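PDB 2O2X: D-glycero-beta-D-manno-heptose-1,7-bisphosphate 7-phosphatase from Mesorhizobium loti, which removes the C-7 phosphate from D-glycero-beta-D-manno-heptose 1,7-bisphosphate in a magnesium-dependent step of ADP-heptose biosynthesis. Local coordinates for residues A[30-35]-A[71-76]; A[62-67]-A[204-209]; A[75-80]-A[110-115]; A[89-94]-A[115-120]. One frame throughout, in Å; residues are numbered along the deposited sequence. Where two conformers were deposited one is given.

All four contacts build on one central sheet. Contact 1 pairs strand 34-36 with strand 75-80, and contact 3 adds strand 114-118 on the other side of 75-80, the two sharing Val75 and Val76. Contact 2 joins two helices on one face; there Leu34 CD2 of contact 1 lies 4.0 Å from Ile209 CD1. Contact 4 takes up strand 114-118 from contact 3 at Val115 and covers its far end with the start of helix 91-107. Thr79, in contact 3, probably steadies the phosphoryl group; in contact 4 the side chain of Phe94 is about 3 Å from that of Arg38 and Ala117 about 4 Å from Thr79, residues that probably bind substrate.

Contact 1 of 4, residues A[30-35]-A[71-76]; sequences HLPALF and AGIPVV
Leu34 and Phe35 pair in parallel with Val75 and Val76, and two backbone bonds tie the strands: Leu34 N gives to Pro74 O at 2.9 Å, nearly in line with the carbonyl, and Val76 N to Leu34 O at the same length. Ahead of this ladder Leu31 reaches across with CD1, which stops 3.7 Å from Gly72 O and also meets the Pro74 ring at CD. Pro32 O is hemmed in by carbon, with Pro74 CD at 3.4 Å and both CG2 and CD1 of Ile73 close by; it is buried without a polar partner. On the face carrying Phe35 and Val76 the two side chains lie alongside, pointing the same way. With CG anti to its own carbonyl carbon (chi1 -70°), the Phe35 ring brings CD1 to 3.8 Å from Val76 CB, while CE1 meets CG1 of the same valine. Leucine in place of Phe35 would probably leave Val76 CB and CG1 without the ring carbons CD1 and CE1 beside them, opening a gap toward Leu143 and Ala146 of helix 141-150. Leu34 points to the other face, toward Ala68 of helix 62-71. That helix ends in a Schellman motif at Gly72 and links the two strands, making this the beta-alpha-beta unit of a HAD-type Rossmann-like core.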
loop_
_atom_site.group_PDB
_atom_site.type_symbol
_atom_site.label_atom_id
_atom_site.label_comp_id
_atom_site.label_asym_id
_atom_site.label_seq_id
_atom_site.Cartn_x
_atom_site.Cartn_y
_atom_site.Cartn_z
ATOM N N HIS A 30 -10.619 9.280 -12.290
ATOM C CA HIS A 30 -10.927 7.968 -12.887
ATOM C C HIS A 30 -9.693 7.230 -13.412
ATOM O O HIS A 30 -9.776 6.468 -14.380
ATOM C CB HIS A 30 -12.031 8.062 -13.956
ATOM C CG HIS A 30 -12.874 6.822 -14.062
ATOM N ND1 HIS A 30 -13.663 6.367 -13.025
ATOM C CD2 HIS A 30 -13.059 5.953 -15.083
ATOM C CE1 HIS A 30 -14.291 5.268 -13.402
ATOM N NE2 HIS A 30 -13.947 4.998 -14.648
ATOM N N LEU A 31 -8.555 7.450 -12.755
ATOM C CA LEU A 31 -7.342 6.678 -13.025
ATOM C C LEU A 31 -7.345 5.435 -12.132
ATOM O O LEU A 31 -7.791 5.495 -10.976
ATOM C CB LEU A 31 -6.083 7.470 -12.716
ATOM C CG LEU A 31 -5.725 8.601 -13.671
ATOM C CD1 LEU A 31 -4.509 9.343 -13.153
ATOM C CD2 LEU A 31 -5.492 8.017 -15.059
ATOM N N PRO A 32 -6.759 4.347 -12.630
ATOM C CA PRO A 32 -6.410 3.244 -11.736
ATOM C C PRO A 32 -5.229 3.631 -10.875
ATOM O O PRO A 32 -4.487 4.543 -11.225
ATOM C CB PRO A 32 -5.981 2.124 -12.688
ATOM C CG PRO A 32 -6.181 2.627 -14.057
ATOM C CD PRO A 32 -6.299 4.099 -14.000
ATOM N N ALA A 33 -5.094 2.952 -9.741
ATOM C CA ALA A 33 -3.972 3.154 -8.833
ATOM C C ALA A 33 -3.194 1.873 -8.678
ATOM O O ALA A 33 -3.710 0.774 -8.916
ATOM C CB ALA A 33 -4.466 3.591 -7.467
ATOM N N LEU A 34 -1.950 2.045 -8.265
ATOM C CA LEU A 34 -1.121 0.967 -7.764
ATOM C C LEU A 34 -1.128 1.061 -6.261
ATOM O O LEU A 34 -0.520 1.966 -5.692
ATOM C CB LEU A 34 0.315 1.041 -8.300
ATOM C CG LEU A 34 1.286 -0.021 -7.751
ATOM C CD1 LEU A 34 0.866 -1.404 -8.125
ATOM C CD2 LEU A 34 2.691 0.272 -8.241
ATOM N N PHE A 35 -1.814 0.125 -5.613
ATOM C CA PHE A 35 -1.812 0.017 -4.155
ATOM C C PHE A 35 -0.656 -0.871 -3.712
ATOM O O PHE A 35 -0.483 -1.960 -4.248
ATOM C CB PHE A 35 -3.118 -0.603 -3.641
ATOM C CG PHE A 35 -4.340 0.292 -3.788
ATOM C CD1 PHE A 35 -4.613 1.284 -2.846
ATOM C CD2 PHE A 35 -5.215 0.142 -4.861
ATOM C CE1 PHE A 35 -5.733 2.098 -2.957
ATOM C CE2 PHE A 35 -6.345 0.965 -4.958
ATOM C CZ PHE A 35 -6.583 1.942 -4.009
ATOM N N ALA A 71 4.235 6.149 -15.678
ATOM C CA ALA A 71 2.965 5.936 -16.328
ATOM C C ALA A 71 1.897 6.957 -15.885
ATOM O O ALA A 71 0.795 6.972 -16.431
ATOM C CB ALA A 71 2.496 4.532 -16.095
ATOM N N GLY A 72 2.211 7.772 -14.871
ATOM C CA GLY A 72 1.269 8.755 -14.353
ATOM C C GLY A 72 0.129 8.178 -13.531
ATOM O O GLY A 72 -0.892 8.816 -13.401
ATOM N N ILE A 73 0.375 6.993 -12.935
ATOM C CA ILE A 73 -0.564 6.224 -12.115
ATOM C C ILE A 73 -0.260 6.513 -10.644
ATOM O O ILE A 73 0.894 6.358 -10.239
ATOM C CB ILE A 73 -0.371 4.693 -12.427
ATOM C CG1 ILE A 73 -0.855 4.429 -13.863
ATOM C CG2 ILE A 73 -1.050 3.769 -11.429
ATOM C CD1 ILE A 73 -2.226 5.007 -14.140
ATOM N N PRO A 74 -1.269 6.963 -9.864
ATOM C CA PRO A 74 -0.959 7.214 -8.455
ATOM C C PRO A 74 -0.541 5.931 -7.719
ATOM O O PRO A 74 -1.113 4.845 -7.961
ATOM C CB PRO A 74 -2.271 7.752 -7.883
ATOM C CG PRO A 74 -3.290 7.346 -8.834
ATOM C CD PRO A 74 -2.685 7.228 -10.167
ATOM N N VAL A 75 0.441 6.080 -6.836
ATOM C CA VAL A 75 0.909 5.007 -5.973
ATOM C C VAL A 75 0.424 5.268 -4.564
ATOM O O VAL A 75 0.702 6.311 -3.976
ATOM C CB VAL A 75 2.436 4.879 -6.031
ATOM C CG1 VAL A 75 2.912 3.804 -5.061
ATOM C CG2 VAL A 75 2.929 4.596 -7.484
ATOM N N VAL A 76 -0.360 4.333 -4.036
ATOM C CA VAL A 76 -1.047 4.492 -2.768
ATOM C C VAL A 76 -0.589 3.426 -1.792
ATOM O O VAL A 76 -0.758 2.230 -2.032
ATOM C CB VAL A 76 -2.580 4.435 -2.928
ATOM C CG1 VAL A 76 -3.270 4.606 -1.599
ATOM C CG2 VAL A 76 -3.064 5.495 -3.941
#

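Contact 2 of 4, residues A[62-67]-A[204-209]; sequences LPAIAT and DLLAAI
Leu206 turns its CG anti to its carbonyl carbon (chi1 -57°), and the nearly extended second torsion sends CD1 outward toward Pro63 and leaves CD2 over Ala64; on the facing side Thr67 has CG2 anti to its backbone N, which aims that methyl at Ile209. The two helices run side by side on one face of the HAD-type Rossmann-like sheet, their short segments nearly parallel at 10° with axes 9.7 Å apart. Ala64 is where they come nearest: Leu206 CD2 settles 3.5 Å from Ala64 CA, against the backbone itself, and the small CB of Ala64 is met by Leu205 CD2 as well as by Leu206 CD2, each at 4.0 Å. Ile209 CD1 comes up to Ala64 O from the following turn. Toward the outer side, Leu206 CD1 touches Pro63 CB.

One turn further on, Thr67 crosses Leu206 at about a right angle, with its hydroxyl oxygen beside both leucine methyls, while its CG2 packs 3.7 Å from Ile209 CG2. No hydrogen bond links the two segments, and the grip is van der Waals contact, mostly between methyl groups and the Ala64 backbone. Beneath the pair, Leu205 and Ile209 continue onto the sheet, touching Val160 and Leu158 of strand 158-161 respectively. The hydroxyl of Thr67 turns back into its own helix: OG1 donates to Pro63 O at 2.8 Å, and Thr67 N gives to that same oxygen from the opposite face of the carbonyl plane.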
loop_
_atom_site.group_PDB
_atom_site.type_symbol
_atom_site.label_atom_id
_atom_site.label_comp_id
_atom_site.label_asym_id
_atom_site.label_seq_id
_atom_site.Cartn_x
_atom_site.Cartn_y
_atom_site.Cartn_z
ATOM N N LEU A 62 11.297 -1.429 -6.346
ATOM C CA LEU A 62 11.555 -0.119 -6.932
ATOM C C LEU A 62 11.194 -0.022 -8.430
ATOM O O LEU A 62 10.654 1.004 -8.847
ATOM C CB LEU A 62 13.011 0.306 -6.701
ATOM C CG LEU A 62 13.382 0.492 -5.219
ATOM C CD1 LEU A 62 14.871 0.698 -5.015
ATOM C CD2 LEU A 62 12.599 1.645 -4.605
ATOM N N PRO A 63 11.442 -1.080 -9.249
ATOM C CA PRO A 63 10.976 -0.998 -10.637
ATOM C C PRO A 63 9.471 -0.777 -10.766
ATOM O O PRO A 63 9.011 -0.117 -11.685
ATOM C CB PRO A 63 11.390 -2.353 -11.216
ATOM C CG PRO A 63 12.582 -2.723 -10.409
ATOM C CD PRO A 63 12.202 -2.327 -9.027
ATOM N N ALA A 64 8.695 -1.378 -9.877
ATOM C CA ALA A 64 7.229 -1.189 -9.933
ATOM C C ALA A 64 6.817 0.231 -9.616
ATOM O O ALA A 64 5.955 0.796 -10.299
ATOM C CB ALA A 64 6.543 -2.169 -8.981
ATOM N N ILE A 65 7.397 0.817 -8.577
ATOM C CA ILE A 65 7.088 2.192 -8.244
ATOM C C ILE A 65 7.524 3.124 -9.387
ATOM O O ILE A 65 6.759 3.976 -9.807
ATOM C CB ILE A 65 7.728 2.611 -6.897
ATOM C CG1 ILE A 65 7.283 1.685 -5.757
ATOM C CG2 ILE A 65 7.336 4.037 -6.536
ATOM C CD1 ILE A 65 7.934 1.979 -4.451
ATOM N N ALA A 66 8.740 2.930 -9.882
ATOM C CA ALA A 66 9.228 3.743 -11.009
ATOM C C ALA A 66 8.305 3.651 -12.224
ATOM O O ALA A 66 7.984 4.652 -12.874
ATOM C CB ALA A 66 10.617 3.302 -11.388
ATOM N N THR A 67 7.862 2.444 -12.548
ATOM C CA THR A 67 6.975 2.233 -13.687
ATOM C C THR A 67 5.650 2.958 -13.524
ATOM O O THR A 67 5.179 3.603 -14.443
ATOM C CB THR A 67 6.770 0.711 -13.940
ATOM O OG1 THR A 67 8.035 0.117 -14.274
ATOM C CG2 THR A 67 5.828 0.451 -15.036
ATOM N N ASP A 204 5.616 -9.449 -15.232
ATOM C CA ASP A 204 4.167 -9.552 -15.392
ATOM C C ASP A 204 3.513 -8.351 -14.730
ATOM O O ASP A 204 2.593 -7.750 -15.273
ATOM C CB ASP A 204 3.592 -10.836 -14.771
ATOM C CG ASP A 204 4.189 -12.120 -15.358
ATOM O OD1 ASP A 204 4.466 -12.153 -16.569
ATOM O OD2 ASP A 204 4.392 -13.086 -14.587
ATOM N N LEU A 205 3.938 -8.036 -13.508
ATOM C CA LEU A 205 3.403 -6.864 -12.833
ATOM C C LEU A 205 3.664 -5.555 -13.592
ATOM O O LEU A 205 2.753 -4.735 -13.746
ATOM C CB LEU A 205 3.964 -6.773 -11.400
ATOM C CG LEU A 205 3.738 -5.484 -10.615
ATOM C CD1 LEU A 205 2.254 -5.289 -10.439
ATOM C CD2 LEU A 205 4.449 -5.514 -9.270
ATOM N N LEU A 206 4.895 -5.365 -14.070
ATOM C CA LEU A 206 5.249 -4.158 -14.806
ATOM C C LEU A 206 4.410 -4.043 -16.073
ATOM O O LEU A 206 3.957 -2.949 -16.396
ATOM C CB LEU A 206 6.753 -4.051 -15.116
ATOM C CG LEU A 206 7.685 -4.098 -13.900
ATOM C CD1 LEU A 206 9.076 -3.662 -14.302
ATOM C CD2 LEU A 206 7.191 -3.224 -12.750
ATOM N N ALA A 207 4.185 -5.149 -16.775
ATOM C CA ALA A 207 3.341 -5.100 -17.966
ATOM C C ALA A 207 1.940 -4.648 -17.603
ATOM O O ALA A 207 1.307 -3.842 -18.313
ATOM C CB ALA A 207 3.300 -6.448 -18.645
ATOM N N ALA A 208 1.433 -5.142 -16.480
ATOM C CA ALA A 208 0.079 -4.781 -16.035
ATOM C C ALA A 208 -0.036 -3.280 -15.691
ATOM O O ALA A 208 -1.047 -2.647 -16.005
ATOM C CB ALA A 208 -0.311 -5.645 -14.866
ATOM N N ILE A 209 1.003 -2.718 -15.079
ATOM C CA ILE A 209 1.038 -1.291 -14.737
ATOM C C ILE A 209 1.122 -0.467 -16.018
ATOM O O ILE A 209 0.388 0.506 -16.180
ATOM C CB ILE A 209 2.237 -0.961 -13.844
ATOM C CG1 ILE A 209 2.078 -1.628 -12.481
ATOM C CG2 ILE A 209 2.370 0.550 -13.667
ATOM C CD1 ILE A 209 3.326 -1.656 -11.641
#

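Contact 3 of 4, residues A[75-80]-A[110-115]; sequences VVVVTN and VFVDMV
Four hydrogen bonds join Val75 and Val77 to the chain around Asp113 and Met114. Asp113 holds both polar groups of Val75: its backbone N gives to Val75 O at 2.8 Å in the carbonyl plane, and its carboxylate takes the N-H of Val75 on the anti lone pair of OD2 at 2.9 Å, almost straight at 171°. The carboxylate swings to this amide with CG anti to the Asp113 carbonyl carbon (chi1 -59°). Its other oxygen, OD1, forms a salt bridge with Arg25, which holds both oxygens. Met114 N adds a weak bond to Val75 O, and from there a parallel ladder takes over, with Val77 N giving to Met114 O at 2.9 Å.

Apolar contacts gather around Val112. Its CG1 lies 3.8 Å from Val75 CG1 and 3.9 Å from Val77 CG2, bridging two valines that point to the same face; the Val75 and Val112 side chains cross at about a right angle. Further along, Val77 CB meets Val115 CG2. On the opposite face Val76 CG1 touches CB of Met114, a selenomethionine whose side chain touches Leu150 of helix 141-150.

Strand 75-80 runs on to Thr79 and Asn80, which probably bind substrate. Helix 91-107 packs against Val112 and Val115 on one face, and helix 141-150 covers Val76 and Met114 on the other.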
loop_
_atom_site.group_PDB
_atom_site.type_symbol
_atom_site.label_atom_id
_atom_site.label_comp_id
_atom_site.label_asym_id
_atom_site.label_seq_id
_atom_site.Cartn_x
_atom_site.Cartn_y
_atom_site.Cartn_z
ATOM N N VAL A 75 0.441 6.080 -6.836
ATOM C CA VAL A 75 0.909 5.007 -5.973
ATOM C C VAL A 75 0.424 5.268 -4.564
ATOM O O VAL A 75 0.702 6.311 -3.976
ATOM C CB VAL A 75 2.436 4.879 -6.031
ATOM C CG1 VAL A 75 2.912 3.804 -5.061
ATOM C CG2 VAL A 75 2.929 4.596 -7.484
ATOM N N VAL A 76 -0.360 4.333 -4.036
ATOM C CA VAL A 76 -1.047 4.492 -2.768
ATOM C C VAL A 76 -0.589 3.426 -1.792
ATOM O O VAL A 76 -0.758 2.230 -2.032
ATOM C CB VAL A 76 -2.580 4.435 -2.928
ATOM C CG1 VAL A 76 -3.270 4.606 -1.599
ATOM C CG2 VAL A 76 -3.064 5.495 -3.941
ATOM N N VAL A 77 0.027 3.873 -0.690
ATOM C CA VAL A 77 0.501 2.956 0.360
ATOM C C VAL A 77 -0.659 2.695 1.294
ATOM O O VAL A 77 -1.275 3.640 1.779
ATOM C CB VAL A 77 1.691 3.541 1.118
ATOM C CG1 VAL A 77 2.120 2.586 2.254
ATOM C CG2 VAL A 77 2.868 3.796 0.157
ATOM N N VAL A 78 -0.967 1.434 1.547
ATOM C CA VAL A 78 -2.072 1.043 2.458
ATOM C C VAL A 78 -1.481 0.043 3.450
ATOM O O VAL A 78 -1.071 -1.058 3.086
ATOM C CB VAL A 78 -3.317 0.462 1.730
ATOM C CG1 VAL A 78 -4.048 1.562 1.024
ATOM C CG2 VAL A 78 -2.938 -0.658 0.742
ATOM N N THR A 79 -1.373 0.446 4.710
ATOM C CA THR A 79 -0.568 -0.327 5.682
ATOM C C THR A 79 -1.323 -0.487 6.995
ATOM O O THR A 79 -1.828 0.488 7.545
ATOM C CB THR A 79 0.832 0.311 5.916
ATOM O OG1 THR A 79 1.553 -0.392 6.932
ATOM C CG2 THR A 79 0.769 1.758 6.324
ATOM N N ASN A 80 -1.366 -1.713 7.512
ATOM C CA ASN A 80 -1.816 -1.968 8.870
ATOM C C ASN A 80 -0.604 -1.778 9.794
ATOM O O ASN A 80 0.483 -2.298 9.562
ATOM C CB ASN A 80 -2.303 -3.404 9.086
ATOM C CG ASN A 80 -3.647 -3.753 8.396
ATOM O OD1 ASN A 80 -4.392 -2.886 7.927
ATOM N ND2 ASN A 80 -3.978 -5.060 8.385
ATOM N N VAL A 110 12.129 7.703 -6.872
ATOM C CA VAL A 110 10.729 7.260 -6.979
ATOM C C VAL A 110 9.918 7.862 -5.831
ATOM O O VAL A 110 10.474 8.394 -4.861
ATOM C CB VAL A 110 10.579 5.702 -7.060
ATOM C CG1 VAL A 110 11.476 5.131 -8.184
ATOM C CG2 VAL A 110 10.928 5.022 -5.730
ATOM N N PHE A 111 8.605 7.819 -5.983
ATOM C CA PHE A 111 7.730 8.453 -5.013
ATOM C C PHE A 111 6.380 7.758 -4.911
ATOM O O PHE A 111 6.004 6.941 -5.755
ATOM C CB PHE A 111 7.522 9.931 -5.369
ATOM C CG PHE A 111 7.313 10.161 -6.798
ATOM C CD1 PHE A 111 6.078 9.968 -7.374
ATOM C CD2 PHE A 111 8.373 10.539 -7.618
ATOM C CE1 PHE A 111 5.879 10.176 -8.745
ATOM C CE2 PHE A 111 8.178 10.752 -8.972
ATOM C CZ PHE A 111 6.936 10.570 -9.537
ATOM N N VAL A 112 5.665 8.114 -3.850
ATOM C CA VAL A 112 4.281 7.699 -3.696
ATOM C C VAL A 112 3.409 8.954 -3.605
ATOM O O VAL A 112 3.914 10.085 -3.497
ATOM C CB VAL A 112 4.070 6.790 -2.483
ATOM C CG1 VAL A 112 5.086 5.626 -2.468
ATOM C CG2 VAL A 112 4.122 7.537 -1.190
ATOM N N ASP A 113 2.098 8.745 -3.682
ATOM C CA ASP A 113 1.115 9.836 -3.790
ATOM C C ASP A 113 0.111 9.920 -2.647
ATOM O O ASP A 113 -0.544 10.943 -2.444
ATOM C CB ASP A 113 0.430 9.704 -5.125
ATOM C CG ASP A 113 1.427 9.769 -6.259
ATOM O OD1 ASP A 113 2.022 10.883 -6.419
ATOM O OD2 ASP A 113 1.680 8.730 -6.919
HETATM N N MSE A 114 -0.015 8.848 -1.872
HETATM C CA MSE A 114 -0.898 8.879 -0.711
HETATM C C MSE A 114 -0.462 7.761 0.235
HETATM O O MSE A 114 -0.006 6.695 -0.219
HETATM C CB MSE A 114 -2.350 8.703 -1.131
HETATM C CG MSE A 114 -3.343 8.778 -0.007
HETATM SE SE MSE A 114 -5.198 8.809 -0.532
HETATM C CE MSE A 114 -5.305 10.662 -1.042
ATOM N N VAL A 115 -0.586 8.016 1.531
ATOM C CA VAL A 115 -0.371 6.984 2.565
ATOM C C VAL A 115 -1.606 6.876 3.446
ATOM O O VAL A 115 -2.054 7.894 3.995
ATOM C CB VAL A 115 0.843 7.329 3.456
ATOM C CG1 VAL A 115 1.010 6.310 4.596
ATOM C CG2 VAL A 115 2.121 7.414 2.618
#

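Contact 4 of 4, residues A[89-94]-A[115-120]; sequences FGWSAF and VLACAY
Trp91 and Phe94 meet Val115, Ala117 and Ala119 by van der Waals contact, with no hydrogen bond across the two segments. The six-membered part of the indole does the touching: CZ2 lies 3.6 Å from Ala119 CB, and CH2 lies 3.8 Å from Ala117 CB, which comes in at the ring edge and in its plane. Phe94, with CG anti to its backbone N (chi1 174°), sends its ring straight at the strand, where CZ reaches Ala117 CB at 3.7 Å and Val115 CG1 at 4.0 Å, the valine methyl approaching at the edge. The methyl of Ala117 thus touches both rings, in the corner they form.

Here the first turn of helix 91-107, with Gly90 at its N-cap, sits over the C-terminal end of strand 114-118; the helix and strand belong to the beta-alpha-beta crossover from strand 75-80 to the parallel strand 114-118 in the Rossmann-like core.

Between the aromatics themselves the contact is edge to face, with Trp91 CZ3 standing 3.7 Å above one face of Phe94, offset toward the rim. The polar link is that of the indole NE1, which gives to Pro15 O. An alanine replacing Trp91 is likely to leave Ala119 CB without its indole neighbour, take the CZ3 edge from over the Phe94 ring and cost Pro15 O its NE1 donor.

The Phe94 ring also packs on Arg38 and Thr79, residues that probably bind substrate.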
loop_
_atom_site.group_PDB
_atom_site.type_symbol
_atom_site.label_atom_id
_atom_site.label_comp_id
_atom_site.label_asym_id
_atom_site.label_seq_id
_atom_site.Cartn_x
_atom_site.Cartn_y
_atom_site.Cartn_z
ATOM N N PHE A 89 4.537 1.007 19.839
ATOM C CA PHE A 89 4.925 2.361 19.396
ATOM C C PHE A 89 3.643 3.165 19.133
ATOM O O PHE A 89 2.536 2.668 19.292
ATOM C CB PHE A 89 5.897 2.349 18.210
ATOM C CG PHE A 89 5.371 1.623 16.986
ATOM C CD1 PHE A 89 5.565 0.270 16.852
ATOM C CD2 PHE A 89 4.766 2.312 15.952
ATOM C CE1 PHE A 89 5.089 -0.405 15.733
ATOM C CE2 PHE A 89 4.301 1.654 14.821
ATOM C CZ PHE A 89 4.460 0.280 14.721
ATOM N N GLY A 90 3.819 4.432 18.760
ATOM C CA GLY A 90 2.716 5.332 18.471
ATOM C C GLY A 90 2.811 5.990 17.115
ATOM O O GLY A 90 3.698 5.692 16.299
ATOM N N TRP A 91 1.888 6.901 16.861
ATOM C CA TRP A 91 1.838 7.607 15.597
ATOM C C TRP A 91 3.058 8.461 15.348
ATOM O O TRP A 91 3.398 8.690 14.204
ATOM C CB TRP A 91 0.566 8.422 15.438
ATOM C CG TRP A 91 -0.641 7.575 15.144
ATOM C CD1 TRP A 91 -1.753 7.471 15.899
ATOM C CD2 TRP A 91 -0.864 6.742 13.984
ATOM N NE1 TRP A 91 -2.657 6.612 15.315
ATOM C CE2 TRP A 91 -2.139 6.158 14.129
ATOM C CE3 TRP A 91 -0.101 6.442 12.843
ATOM C CZ2 TRP A 91 -2.691 5.294 13.172
ATOM C CZ3 TRP A 91 -0.641 5.564 11.895
ATOM C CH2 TRP A 91 -1.924 4.998 12.075
ATOM N N SER A 92 3.739 8.944 16.398
ATOM C CA SER A 92 4.961 9.716 16.164
ATOM C C SER A 92 6.088 8.861 15.586
ATOM O O SER A 92 6.813 9.284 14.689
ATOM C CB SER A 92 5.403 10.409 17.450
ATOM O OG SER A 92 4.491 11.458 17.718
ATOM N N ALA A 93 6.196 7.642 16.086
ATOM C CA ALA A 93 7.158 6.704 15.527
ATOM C C ALA A 93 6.792 6.349 14.081
ATOM O O ALA A 93 7.668 6.282 13.211
ATOM C CB ALA A 93 7.252 5.474 16.365
ATOM N N PHE A 94 5.499 6.113 13.813
ATOM C CA PHE A 94 5.066 5.864 12.443
ATOM C C PHE A 94 5.485 7.031 11.548
ATOM O O PHE A 94 5.976 6.851 10.432
ATOM C CB PHE A 94 3.544 5.665 12.347
ATOM C CG PHE A 94 3.056 5.542 10.928
ATOM C CD1 PHE A 94 3.207 4.344 10.234
ATOM C CD2 PHE A 94 2.523 6.612 10.250
ATOM C CE1 PHE A 94 2.789 4.218 8.954
ATOM C CE2 PHE A 94 2.128 6.507 8.954
ATOM C CZ PHE A 94 2.248 5.310 8.296
ATOM N N VAL A 115 -0.586 8.016 1.531
ATOM C CA VAL A 115 -0.371 6.984 2.565
ATOM C C VAL A 115 -1.606 6.876 3.446
ATOM O O VAL A 115 -2.054 7.894 3.995
ATOM C CB VAL A 115 0.843 7.329 3.456
ATOM C CG1 VAL A 115 1.010 6.310 4.596
ATOM C CG2 VAL A 115 2.121 7.414 2.618
ATOM N N LEU A 116 -2.143 5.663 3.594
ATOM C CA LEU A 116 -3.178 5.352 4.576
ATOM C C LEU A 116 -2.659 4.280 5.512
ATOM O O LEU A 116 -1.979 3.342 5.085
ATOM C CB LEU A 116 -4.496 4.919 3.956
ATOM C CG LEU A 116 -5.052 5.889 2.902
ATOM C CD1 LEU A 116 -4.612 5.513 1.511
ATOM C CD2 LEU A 116 -6.584 5.854 2.896
ATOM N N ALA A 117 -2.936 4.437 6.798
ATOM C CA ALA A 117 -2.519 3.478 7.795
ATOM C C ALA A 117 -3.593 3.281 8.848
ATOM O O ALA A 117 -4.317 4.233 9.214
ATOM C CB ALA A 117 -1.225 3.919 8.460
ATOM N N CYS A 118 -3.710 2.052 9.310
ATOM C CA CYS A 118 -4.732 1.643 10.287
ATOM C C CYS A 118 -4.085 0.965 11.478
ATOM O O CYS A 118 -3.435 -0.065 11.317
ATOM C CB CYS A 118 -5.738 0.717 9.659
ATOM S SG CYS A 118 -7.069 0.319 10.861
ATOM N N ALA A 119 -4.291 1.530 12.673
ATOM C CA ALA A 119 -3.673 1.037 13.917
ATOM C C ALA A 119 -4.485 -0.040 14.622
ATOM O O ALA A 119 -3.936 -0.775 15.448
ATOM C CB ALA A 119 -3.450 2.176 14.860
ATOM N N TYR A 120 -5.784 -0.093 14.365
ATOM C CA TYR A 120 -6.689 -0.908 15.173
ATOM C C TYR A 120 -6.385 -2.397 15.075
ATOM O O TYR A 120 -6.160 -2.935 13.978
ATOM C CB TYR A 120 -8.122 -0.691 14.719
ATOM C CG TYR A 120 -8.634 0.735 14.855
ATOM C CD1 TYR A 120 -8.629 1.388 16.083
ATOM C CD2 TYR A 120 -9.160 1.417 13.762
ATOM C CE1 TYR A 120 -9.126 2.709 16.210
ATOM C CE2 TYR A 120 -9.662 2.728 13.886
ATOM C CZ TYR A 120 -9.642 3.351 15.105
ATOM O OH TYR A 120 -10.122 4.645 15.213
#